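PDB 5HQA: alpha-glucosidase from Pseudoalteromonas sp. K8, which hydrolyses alpha-glucosidic bonds as a calcium-containing glycoside hydrolase of family 97 whose activity is raised by chloride. Local coordinates for residues Asn63-Gln68 with Arg73-Asp78; Thr226-Ile231 with Leu247-Pro252; Asn292-Met297 with Thr343-Gln348. All coordinates share one frame; numbering follows the deposited sequence. Where two conformers were deposited one is given.

Interactions 1 and 2 belong to the N-terminal beta domain and reach the same antiparallel sheet, one at its outermost hairpin, the other at an inner strand. They meet through Asn-248, whose OD1 and ND2 bond Trp-66 and Val-77 of the hairpin, their centres 15 Å apart. Interaction 3 stands alone on the barrel, its centre 39 Å and 41 Å from those of interactions 1 and 2. The chemistry follows the place: interaction 1, partly exposed, is knit by backbone bonds and glutamine amides; interaction 2 is fully buried and rests on leucine against indole, with a water bridge; interaction 3, partly buried, joins two helices through a tyrosine with a lysine chain over one face and a methionine sulfur at its edge.

Interaction 1: residues Asn63-Gln68 with Arg73-Asp78; sequences NTQWQQ and RQTVVD
Thr-64 to Gln-67 pair antiparallel with Thr-75 to Asp-78, the two strand directions 158° apart, and Thr-64 with Asp-78 and Trp-66 with Val-76 are hydrogen-bonded pairs, each closed by two N-H to O bonds, three of the four nearly straight. Gln-65 with Val-77 and Gln-67 with Thr-75 are the non-hydrogen-bonded pairs between and beyond them, and the bond from Gln-68 N to Gln-74 O (2.8 Å) carries the ladder one step past the strands. On the face bearing Trp-66 and Val-76, the indole is brought over Val-76 of the neighbouring strand because its CG sits between the backbone N and the carbonyl carbon (chi1 54°). Val-76 CB then lies over the ring, 3.8 Å from the centroid of the five-membered part, with CG1 against NE1 at 3.4 Å. That NE1 hydrogen goes to Asn-248 OD1, and Arg-446 makes a cation-pi contact with the same indole. The other methyl, Val-76 CG2, packs against Gln-68 CG (3.8 Å), while Gln-68 NE2 reaches Arg-73 O (3.0 Å) in the carbonyl plane. On the face of Gln-65, Gln-67 and Thr-75, Gln-67 OE1 accepts from NE2 of the loop residue Gln-74 (3.1 Å), which sits above the carbonyl plane, missing the lone pairs, with the two amides 85° apart. A water grips the same oxygen, donating to Gln-67 OE1, and links it to Thr-75 OG1. Beside this, Gln-65 lays its amide NE2 on the Thr-75 methyl CG2 (3.6 Å). This is the closed end of a beta hairpin, strands 53-67 and 75-89, at the edge of the antiparallel sheet of the N-terminal domain.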
loop_
_atom_site.group_PDB
_atom_site.type_symbol
_atom_site.label_atom_id
_atom_site.label_comp_id
_atom_site.label_asym_id
_atom_site.label_seq_id
_atom_site.Cartn_x
_atom_site.Cartn_y
_atom_site.Cartn_z
ATOM N N ASN A 63 -24.851 -8.694 5.946
ATOM C CA ASN A 63 -24.466 -9.872 5.169
ATOM C C ASN A 63 -24.710 -9.518 3.704
ATOM O O ASN A 63 -25.770 -9.818 3.155
ATOM C CB ASN A 63 -25.244 -11.113 5.580
ATOM C CG ASN A 63 -24.888 -12.312 4.738
ATOM O OD1 ASN A 63 -23.858 -12.330 4.073
ATOM N ND2 ASN A 63 -25.738 -13.320 4.753
ATOM N N THR A 64 -23.717 -8.888 3.082
ATOM C CA THR A 64 -23.895 -8.377 1.737
ATOM C C THR A 64 -22.603 -8.565 0.948
ATOM O O THR A 64 -21.608 -9.086 1.457
ATOM C CB THR A 64 -24.327 -6.909 1.776
ATOM O OG1 THR A 64 -24.713 -6.506 0.460
ATOM C CG2 THR A 64 -23.187 -6.020 2.258
ATOM N N GLN A 65 -22.633 -8.149 -0.317
ATOM C CA GLN A 65 -21.451 -8.193 -1.166
ATOM C C GLN A 65 -21.532 -7.051 -2.168
ATOM O O GLN A 65 -22.614 -6.546 -2.471
ATOM C CB GLN A 65 -21.327 -9.538 -1.882
ATOM C CG GLN A 65 -22.426 -9.795 -2.891
ATOM C CD GLN A 65 -22.231 -11.108 -3.615
ATOM O OE1 GLN A 65 -21.996 -12.146 -2.988
ATOM N NE2 GLN A 65 -22.301 -11.071 -4.949
ATOM N N TRP A 66 -20.370 -6.634 -2.674
ATOM C CA TRP A 66 -20.305 -5.536 -3.625
ATOM C C TRP A 66 -19.197 -5.821 -4.632
ATOM O O TRP A 66 -18.342 -6.686 -4.417
ATOM C CB TRP A 66 -20.089 -4.188 -2.911
ATOM C CG TRP A 66 -18.889 -4.146 -1.992
ATOM C CD1 TRP A 66 -18.810 -4.636 -0.714
ATOM C CD2 TRP A 66 -17.607 -3.559 -2.276
ATOM N NE1 TRP A 66 -17.552 -4.398 -0.190
ATOM C CE2 TRP A 66 -16.799 -3.738 -1.129
ATOM C CE3 TRP A 66 -17.067 -2.900 -3.387
ATOM C CZ2 TRP A 66 -15.475 -3.283 -1.067
ATOM C CZ3 TRP A 66 -15.749 -2.450 -3.322
ATOM C CH2 TRP A 66 -14.973 -2.645 -2.171
ATOM N N GLN A 67 -19.224 -5.096 -5.747
ATOM C CA GLN A 67 -18.304 -5.343 -6.850
ATOM C C GLN A 67 -17.297 -4.205 -6.977
ATOM O O GLN A 67 -17.672 -3.028 -6.939
ATOM C CB GLN A 67 -19.063 -5.531 -8.169
ATOM C CG GLN A 67 -18.115 -5.712 -9.354
ATOM C CD GLN A 67 -18.696 -6.563 -10.465
ATOM O OE1 GLN A 67 -19.201 -7.662 -10.223
ATOM N NE2 GLN A 67 -18.619 -6.063 -11.696
ATOM N N GLN A 68 -16.003 -4.561 -7.126
ATOM C CA GLN A 68 -14.977 -3.542 -7.336
ATOM C C GLN A 68 -14.870 -3.187 -8.815
ATOM O O GLN A 68 -15.001 -4.060 -9.675
ATOM C CB GLN A 68 -13.617 -4.029 -6.861
ATOM C CG GLN A 68 -13.576 -4.515 -5.437
ATOM C CD GLN A 68 -12.209 -4.291 -4.845
ATOM O OE1 GLN A 68 -11.865 -3.163 -4.493
ATOM N NE2 GLN A 68 -11.407 -5.352 -4.757
ATOM N N ARG A 73 -9.754 -8.653 -6.253
ATOM C CA ARG A 73 -10.872 -9.560 -6.440
ATOM C C ARG A 73 -12.052 -8.728 -6.913
ATOM O O ARG A 73 -12.153 -7.538 -6.597
ATOM C CB ARG A 73 -11.216 -10.342 -5.161
ATOM C CG ARG A 73 -11.586 -9.480 -3.961
ATOM C CD ARG A 73 -11.795 -10.343 -2.703
ATOM N NE ARG A 73 -10.748 -11.354 -2.571
ATOM C CZ ARG A 73 -9.618 -11.184 -1.895
ATOM N NH1 ARG A 73 -8.724 -12.158 -1.848
ATOM N NH2 ARG A 73 -9.379 -10.048 -1.264
ATOM N N GLN A 74 -12.932 -9.364 -7.687
ATOM C CA GLN A 74 -14.058 -8.654 -8.277
ATOM C C GLN A 74 -15.197 -8.468 -7.281
ATOM O O GLN A 74 -15.777 -7.378 -7.198
ATOM C CB GLN A 74 -14.540 -9.410 -9.507
ATOM C CG GLN A 74 -15.834 -8.895 -10.084
ATOM C CD GLN A 74 -16.089 -9.475 -11.455
ATOM O OE1 GLN A 74 -15.253 -10.206 -11.992
ATOM N NE2 GLN A 74 -17.236 -9.148 -12.037
ATOM N N THR A 75 -15.524 -9.504 -6.513
ATOM C CA THR A 75 -16.605 -9.463 -5.534
ATOM C C THR A 75 -16.033 -9.474 -4.121
ATOM O O THR A 75 -15.217 -10.338 -3.783
ATOM C CB THR A 75 -17.545 -10.650 -5.726
ATOM O OG1 THR A 75 -18.050 -10.630 -7.064
ATOM C CG2 THR A 75 -18.708 -10.575 -4.754
ATOM N N VAL A 76 -16.471 -8.520 -3.301
ATOM C CA VAL A 76 -16.041 -8.397 -1.912
ATOM C C VAL A 76 -17.245 -8.695 -1.038
ATOM O O VAL A 76 -18.287 -8.038 -1.164
ATOM C CB VAL A 76 -15.476 -7.002 -1.600
ATOM C CG1 VAL A 76 -15.162 -6.867 -0.112
ATOM C CG2 VAL A 76 -14.227 -6.718 -2.461
ATOM N N VAL A 77 -17.096 -9.673 -0.153
ATOM C CA VAL A 77 -18.144 -10.073 0.777
ATOM C C VAL A 77 -17.979 -9.287 2.073
ATOM O O VAL A 77 -16.865 -9.173 2.600
ATOM C CB VAL A 77 -18.082 -11.587 1.034
ATOM C CG1 VAL A 77 -18.950 -11.972 2.231
ATOM C CG2 VAL A 77 -18.498 -12.345 -0.221
ATOM N N ASP A 78 -19.086 -8.736 2.582
ATOM C CA ASP A 78 -19.117 -7.984 3.839
ATOM C C ASP A 78 -20.083 -8.695 4.787
ATOM O O ASP A 78 -21.300 -8.544 4.666
ATOM C CB ASP A 78 -19.545 -6.533 3.601
ATOM C CG ASP A 78 -19.494 -5.680 4.877
ATOM O OD1 ASP A 78 -19.278 -6.237 5.975
ATOM O OD2 ASP A 78 -19.676 -4.445 4.787
HETATM O O HOH W 1 -19.741 -8.748 -7.955
#

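Interaction 2: residues Thr226-Ile231 with Leu247-Pro252; sequences TPWRTI and LNLNEP
Leu-249 presses its CD2 methyl onto the indole of Trp-228, 4.1 Å from the centroid of the six-membered ring and 13° off the normal, a CH-pi contact squarely over the face. Its other methyl, CD1, turns to the strand itself, touching Trp-228 CB (4.0 Å) and pushing tightly on Thr-230 CG2 at 3.5 Å. The indole NE1 lies close to Leu-249 O, but at too poor an angle to bond it; a water in the ring plane takes the N-H (NE1 to water 3.1 Å) and donates on to Leu-249 O at 2.8 Å, so both buried polar atoms are served. With an alanine in place of Trp-228, the leucine methyl would probably face a gap and the water would lose its indole donor. Trp-228 and Thr-230, two apart on strand 224-234, present their side chains on the same face, toward Leu-249, inside the long antiparallel sheet of the galactose-mutarotase-like N-terminal domain, between strands 107-114 and 181-187. Next to Leu-249 the bond from Asn-250 N to Leu-247 O (3.1 Å) turns the backbone, and Asn-250 ND2 reaches Ile-246 O and Thr-442 O. Leu-249 also rests on Ala-187 of the adjacent strand and on Lys-102, while side chains of Arg-100, Lys-102 and Arg-111 pack round the tryptophan.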
loop_
_atom_site.group_PDB
_atom_site.type_symbol
_atom_site.label_atom_id
_atom_site.label_comp_id
_atom_site.label_asym_id
_atom_site.label_seq_id
_atom_site.Cartn_x
_atom_site.Cartn_y
_atom_site.Cartn_z
ATOM N N THR A 226 -13.872 9.584 14.147
ATOM C CA THR A 226 -12.505 9.202 13.818
ATOM C C THR A 226 -12.505 8.265 12.625
ATOM O O THR A 226 -13.539 7.701 12.253
ATOM C CB THR A 226 -11.842 8.511 15.006
ATOM O OG1 THR A 226 -12.478 7.249 15.230
ATOM C CG2 THR A 226 -11.910 9.376 16.268
ATOM N N PRO A 227 -11.346 8.047 12.006
ATOM C CA PRO A 227 -11.204 6.892 11.115
ATOM C C PRO A 227 -11.417 5.608 11.900
ATOM O O PRO A 227 -11.448 5.595 13.131
ATOM C CB PRO A 227 -9.761 7.002 10.595
ATOM C CG PRO A 227 -9.360 8.451 10.849
ATOM C CD PRO A 227 -10.103 8.838 12.100
ATOM N N TRP A 228 -11.560 4.505 11.173
ATOM C CA TRP A 228 -11.641 3.203 11.819
ATOM C C TRP A 228 -10.267 2.773 12.317
ATOM O O TRP A 228 -9.259 2.982 11.645
ATOM C CB TRP A 228 -12.182 2.165 10.834
ATOM C CG TRP A 228 -13.587 2.442 10.419
ATOM C CD1 TRP A 228 -14.002 3.208 9.367
ATOM C CD2 TRP A 228 -14.775 1.959 11.062
ATOM N NE1 TRP A 228 -15.383 3.234 9.318
ATOM C CE2 TRP A 228 -15.878 2.474 10.345
ATOM C CE3 TRP A 228 -15.010 1.140 12.174
ATOM C CZ2 TRP A 228 -17.203 2.191 10.700
ATOM C CZ3 TRP A 228 -16.332 0.861 12.533
ATOM C CH2 TRP A 228 -17.406 1.388 11.801
ATOM N N ARG A 229 -10.225 2.186 13.507
ATOM C CA ARG A 229 -9.050 1.474 14.001
ATOM C C ARG A 229 -9.288 -0.006 13.739
ATOM O O ARG A 229 -10.371 -0.512 14.055
ATOM C CB ARG A 229 -8.845 1.722 15.497
ATOM C CG ARG A 229 -8.284 3.092 15.856
ATOM C CD ARG A 229 -9.300 4.231 15.683
ATOM N NE ARG A 229 -8.635 5.532 15.805
ATOM C CZ ARG A 229 -7.925 6.094 14.827
ATOM N NH1 ARG A 229 -7.802 5.484 13.645
ATOM N NH2 ARG A 229 -7.338 7.270 15.029
ATOM N N THR A 230 -8.316 -0.694 13.131
ATOM C CA THR A 230 -8.542 -2.070 12.703
ATOM C C THR A 230 -7.585 -3.022 13.402
ATOM O O THR A 230 -6.401 -2.717 13.583
ATOM C CB THR A 230 -8.417 -2.246 11.168
ATOM O OG1 THR A 230 -7.081 -1.957 10.737
ATOM C CG2 THR A 230 -9.370 -1.316 10.443
ATOM N N ILE A 231 -8.115 -4.182 13.791
ATOM C CA ILE A 231 -7.340 -5.248 14.416
ATOM C C ILE A 231 -7.656 -6.526 13.652
ATOM O O ILE A 231 -8.707 -7.142 13.869
ATOM C CB ILE A 231 -7.656 -5.408 15.906
ATOM C CG1 ILE A 231 -7.505 -4.060 16.631
ATOM C CG2 ILE A 231 -6.741 -6.467 16.512
ATOM C CD1 ILE A 231 -8.037 -4.067 18.069
ATOM N N LEU A 247 -10.977 -2.613 2.921
ATOM C CA LEU A 247 -11.929 -2.117 1.930
ATOM C C LEU A 247 -13.336 -2.037 2.499
ATOM O O LEU A 247 -14.067 -1.074 2.232
ATOM C CB LEU A 247 -11.931 -3.012 0.694
ATOM C CG LEU A 247 -10.726 -2.916 -0.245
ATOM C CD1 LEU A 247 -10.843 -4.014 -1.297
ATOM C CD2 LEU A 247 -10.666 -1.543 -0.903
ATOM N N ASN A 248 -13.748 -3.053 3.263
ATOM C CA ASN A 248 -15.126 -3.095 3.753
ATOM C C ASN A 248 -15.438 -1.960 4.714
ATOM O O ASN A 248 -16.615 -1.628 4.908
ATOM C CB ASN A 248 -15.411 -4.432 4.432
ATOM C CG ASN A 248 -15.899 -5.478 3.449
ATOM O OD1 ASN A 248 -16.590 -5.149 2.483
ATOM N ND2 ASN A 248 -15.542 -6.736 3.682
ATOM N N LEU A 249 -14.423 -1.354 5.319
ATOM C CA LEU A 249 -14.666 -0.268 6.254
ATOM C C LEU A 249 -14.684 1.095 5.580
ATOM O O LEU A 249 -14.917 2.097 6.253
ATOM C CB LEU A 249 -13.617 -0.297 7.366
ATOM C CG LEU A 249 -13.776 -1.490 8.309
ATOM C CD1 LEU A 249 -12.671 -1.477 9.328
ATOM C CD2 LEU A 249 -15.146 -1.463 9.011
ATOM N N ASN A 250 -14.456 1.163 4.274
ATOM C CA ASN A 250 -14.493 2.430 3.561
ATOM C C ASN A 250 -15.857 2.674 2.923
ATOM O O ASN A 250 -16.634 1.746 2.673
ATOM C CB ASN A 250 -13.399 2.472 2.497
ATOM C CG ASN A 250 -12.070 2.882 3.077
ATOM O OD1 ASN A 250 -11.721 4.066 3.066
ATOM N ND2 ASN A 250 -11.344 1.920 3.647
ATOM N N GLU A 251 -16.135 3.953 2.663
ATOM C CA GLU A 251 -17.386 4.337 2.028
ATOM C C GLU A 251 -17.403 3.878 0.571
ATOM O O GLU A 251 -16.352 3.783 -0.072
ATOM C CB GLU A 251 -17.582 5.851 2.080
ATOM C CG GLU A 251 -17.666 6.443 3.473
ATOM C CD GLU A 251 -18.050 7.913 3.450
ATOM O OE1 GLU A 251 -19.244 8.223 3.244
ATOM O OE2 GLU A 251 -17.150 8.760 3.620
ATOM N N PRO A 252 -18.584 3.598 0.024
ATOM C CA PRO A 252 -18.661 3.196 -1.387
ATOM C C PRO A 252 -18.196 4.299 -2.331
ATOM O O PRO A 252 -18.211 5.491 -2.005
ATOM C CB PRO A 252 -20.152 2.891 -1.590
ATOM C CG PRO A 252 -20.686 2.652 -0.221
ATOM C CD PRO A 252 -19.889 3.526 0.699
HETATM O O HOH W 2 -16.196 4.561 6.647
#

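Interaction 3: residues Asn292-Met297 with Thr343-Gln348; sequences NTKYYM and TKYSKQ
Tyr-345 reaches from helix 339-349 to Lys-294 and Met-297 of helix 290-303, and the two helices are neighbours on the outside of the catalytic TIM barrel. Their short segments run nearly parallel, 11° apart, with axes 10.8 Å from each other. That is the layout of successive beta-alpha units: helix 290-303 comes between strands 264-269 and 307-310, and helix 339-349 between strands 307-310 and 352-358. Along the second helix, Thr-343 points its side chain away from the contact, and its carbonyl takes the backbone N-H of Lys-347. Tyr-345 carries most of the contact. Its CG is roughly anti to the backbone N (chi1 -151°), which swings the ring across the groove onto the first helix. Over one face lies the aliphatic chain of Lys-294: CG stands 4.0 Å from the ring centroid, a CH-pi contact, and the extended chain continues across the ring to put CE 4.0 Å from Tyr-345 CD1. Met-297 comes at the edge instead, its SD in the ring plane and 3.8 Å from Tyr-345 CD2, a Met-aromatic contact of the edge kind. The phenol is held beyond the segment, where Tyr-345 OH hydrogen-bonds Asp-298 OD1, so the ring is anchored at its far end as well as packed on a face and an edge. Ser-346, the next residue, receives the end of Met-297. Behind the methionine lie Val-308 of the barrel strand and Val-351. A bend at the last torsion of Met-297 (chi3 119°) sets its CE methyl against the second helix backbone, a tight 3.4 Å from Ser-346 CA.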
loop_
_atom_site.group_PDB
_atom_site.type_symbol
_atom_site.label_atom_id
_atom_site.label_comp_id
_atom_site.label_asym_id
_atom_site.label_seq_id
_atom_site.Cartn_x
_atom_site.Cartn_y
_atom_site.Cartn_z
ATOM N N ASN A 292 14.080 10.013 -26.722
ATOM C CA ASN A 292 14.044 8.891 -25.790
ATOM C C ASN A 292 12.614 8.444 -25.527
ATOM O O ASN A 292 12.328 7.242 -25.487
ATOM C CB ASN A 292 14.735 9.259 -24.473
ATOM C CG ASN A 292 16.251 9.228 -24.571
ATOM O OD1 ASN A 292 16.816 8.615 -25.477
ATOM N ND2 ASN A 292 16.918 9.881 -23.623
ATOM N N THR A 293 11.699 9.398 -25.349
ATOM C CA THR A 293 10.319 9.035 -25.048
ATOM C C THR A 293 9.695 8.268 -26.206
ATOM O O THR A 293 9.000 7.267 -25.992
ATOM C CB THR A 293 9.503 10.284 -24.713
ATOM O OG1 THR A 293 10.087 10.946 -23.583
ATOM C CG2 THR A 293 8.071 9.912 -24.375
ATOM N N LYS A 294 9.958 8.703 -27.443
ATOM C CA LYS A 294 9.433 7.987 -28.602
ATOM C C LYS A 294 10.004 6.580 -28.688
ATOM O O LYS A 294 9.306 5.638 -29.084
ATOM C CB LYS A 294 9.738 8.757 -29.886
ATOM C CG LYS A 294 8.913 10.020 -30.077
ATOM C CD LYS A 294 9.196 10.662 -31.433
ATOM C CE LYS A 294 8.202 11.778 -31.725
ATOM N NZ LYS A 294 8.415 12.429 -33.057
ATOM N N TYR A 295 11.281 6.419 -28.333
ATOM C CA TYR A 295 11.885 5.093 -28.329
ATOM C C TYR A 295 11.190 4.181 -27.324
ATOM O O TYR A 295 10.901 3.016 -27.627
ATOM C CB TYR A 295 13.381 5.213 -28.035
ATOM C CG TYR A 295 14.062 3.932 -27.605
ATOM C CD1 TYR A 295 14.524 3.013 -28.540
ATOM C CD2 TYR A 295 14.272 3.660 -26.259
ATOM C CE1 TYR A 295 15.160 1.846 -28.142
ATOM C CE2 TYR A 295 14.901 2.502 -25.849
ATOM C CZ TYR A 295 15.344 1.594 -26.792
ATOM O OH TYR A 295 15.976 0.441 -26.365
ATOM N N TYR A 296 10.896 4.697 -26.128
ATOM C CA TYR A 296 10.175 3.893 -25.142
ATOM C C TYR A 296 8.750 3.594 -25.601
ATOM O O TYR A 296 8.243 2.485 -25.386
ATOM C CB TYR A 296 10.168 4.601 -23.784
ATOM C CG TYR A 296 11.388 4.317 -22.929
ATOM C CD1 TYR A 296 12.639 4.817 -23.275
ATOM C CD2 TYR A 296 11.283 3.550 -21.770
ATOM C CE1 TYR A 296 13.750 4.557 -22.491
ATOM C CE2 TYR A 296 12.394 3.286 -20.979
ATOM C CZ TYR A 296 13.621 3.792 -21.347
ATOM O OH TYR A 296 14.727 3.532 -20.570
ATOM N N MET A 297 8.082 4.566 -26.233
ATOM C CA MET A 297 6.723 4.321 -26.709
ATOM C C MET A 297 6.699 3.245 -27.780
ATOM O O MET A 297 5.785 2.411 -27.808
ATOM C CB MET A 297 6.100 5.611 -27.240
ATOM C CG MET A 297 5.638 6.540 -26.131
ATOM S SD MET A 297 5.356 8.213 -26.739
ATOM C CE MET A 297 3.654 8.416 -26.399
ATOM N N THR A 343 2.261 14.029 -27.555
ATOM C CA THR A 343 0.813 13.835 -27.556
ATOM C C THR A 343 0.353 13.214 -28.870
ATOM O O THR A 343 -0.438 12.264 -28.877
ATOM C CB THR A 343 0.104 15.171 -27.317
ATOM O OG1 THR A 343 0.451 15.666 -26.021
ATOM C CG2 THR A 343 -1.408 15.002 -27.400
ATOM N N LYS A 344 0.841 13.745 -29.996
ATOM C CA LYS A 344 0.513 13.152 -31.289
ATOM C C LYS A 344 1.047 11.732 -31.384
ATOM O O LYS A 344 0.362 10.833 -31.886
ATOM C CB LYS A 344 1.081 13.996 -32.432
ATOM C CG LYS A 344 0.589 15.426 -32.463
ATOM C CD LYS A 344 1.159 16.177 -33.663
ATOM C CE LYS A 344 0.190 16.174 -34.825
ATOM N NZ LYS A 344 -1.022 16.980 -34.502
ATOM N N TYR A 345 2.273 11.511 -30.909
ATOM C CA TYR A 345 2.849 10.175 -30.979
ATOM C C TYR A 345 2.080 9.188 -30.106
ATOM O O TYR A 345 1.985 8.005 -30.455
ATOM C CB TYR A 345 4.327 10.224 -30.588
ATOM C CG TYR A 345 5.154 9.152 -31.256
ATOM C CD1 TYR A 345 5.321 9.140 -32.638
ATOM C CD2 TYR A 345 5.763 8.152 -30.511
ATOM C CE1 TYR A 345 6.075 8.164 -33.259
ATOM C CE2 TYR A 345 6.524 7.171 -31.126
ATOM C CZ TYR A 345 6.676 7.183 -32.499
ATOM O OH TYR A 345 7.428 6.205 -33.110
ATOM N N SER A 346 1.527 9.655 -28.978
ATOM C CA SER A 346 0.706 8.790 -28.133
ATOM C C SER A 346 -0.510 8.280 -28.889
ATOM O O SER A 346 -0.869 7.100 -28.785
ATOM C CB SER A 346 0.274 9.536 -26.865
ATOM O OG SER A 346 -0.829 10.407 -27.107
ATOM N N LYS A 347 -1.155 9.156 -29.660
ATOM C CA LYS A 347 -2.310 8.741 -30.441
ATOM C C LYS A 347 -1.900 7.807 -31.573
ATOM O O LYS A 347 -2.603 6.834 -31.858
ATOM C CB LYS A 347 -3.046 9.975 -30.962
ATOM C CG LYS A 347 -3.656 10.804 -29.829
ATOM C CD LYS A 347 -4.179 12.168 -30.272
ATOM C CE LYS A 347 -4.689 12.959 -29.061
ATOM N NZ LYS A 347 -4.933 14.402 -29.366
ATOM N N GLN A 348 -0.754 8.069 -32.211
ATOM C CA GLN A 348 -0.283 7.190 -33.280
ATOM C C GLN A 348 -0.003 5.787 -32.762
ATOM O O GLN A 348 -0.410 4.793 -33.372
ATOM C CB GLN A 348 0.988 7.743 -33.920
ATOM C CG GLN A 348 0.857 9.004 -34.732
ATOM C CD GLN A 348 2.213 9.444 -35.247
ATOM O OE1 GLN A 348 3.000 8.619 -35.735
ATOM N NE2 GLN A 348 2.517 10.735 -35.106
#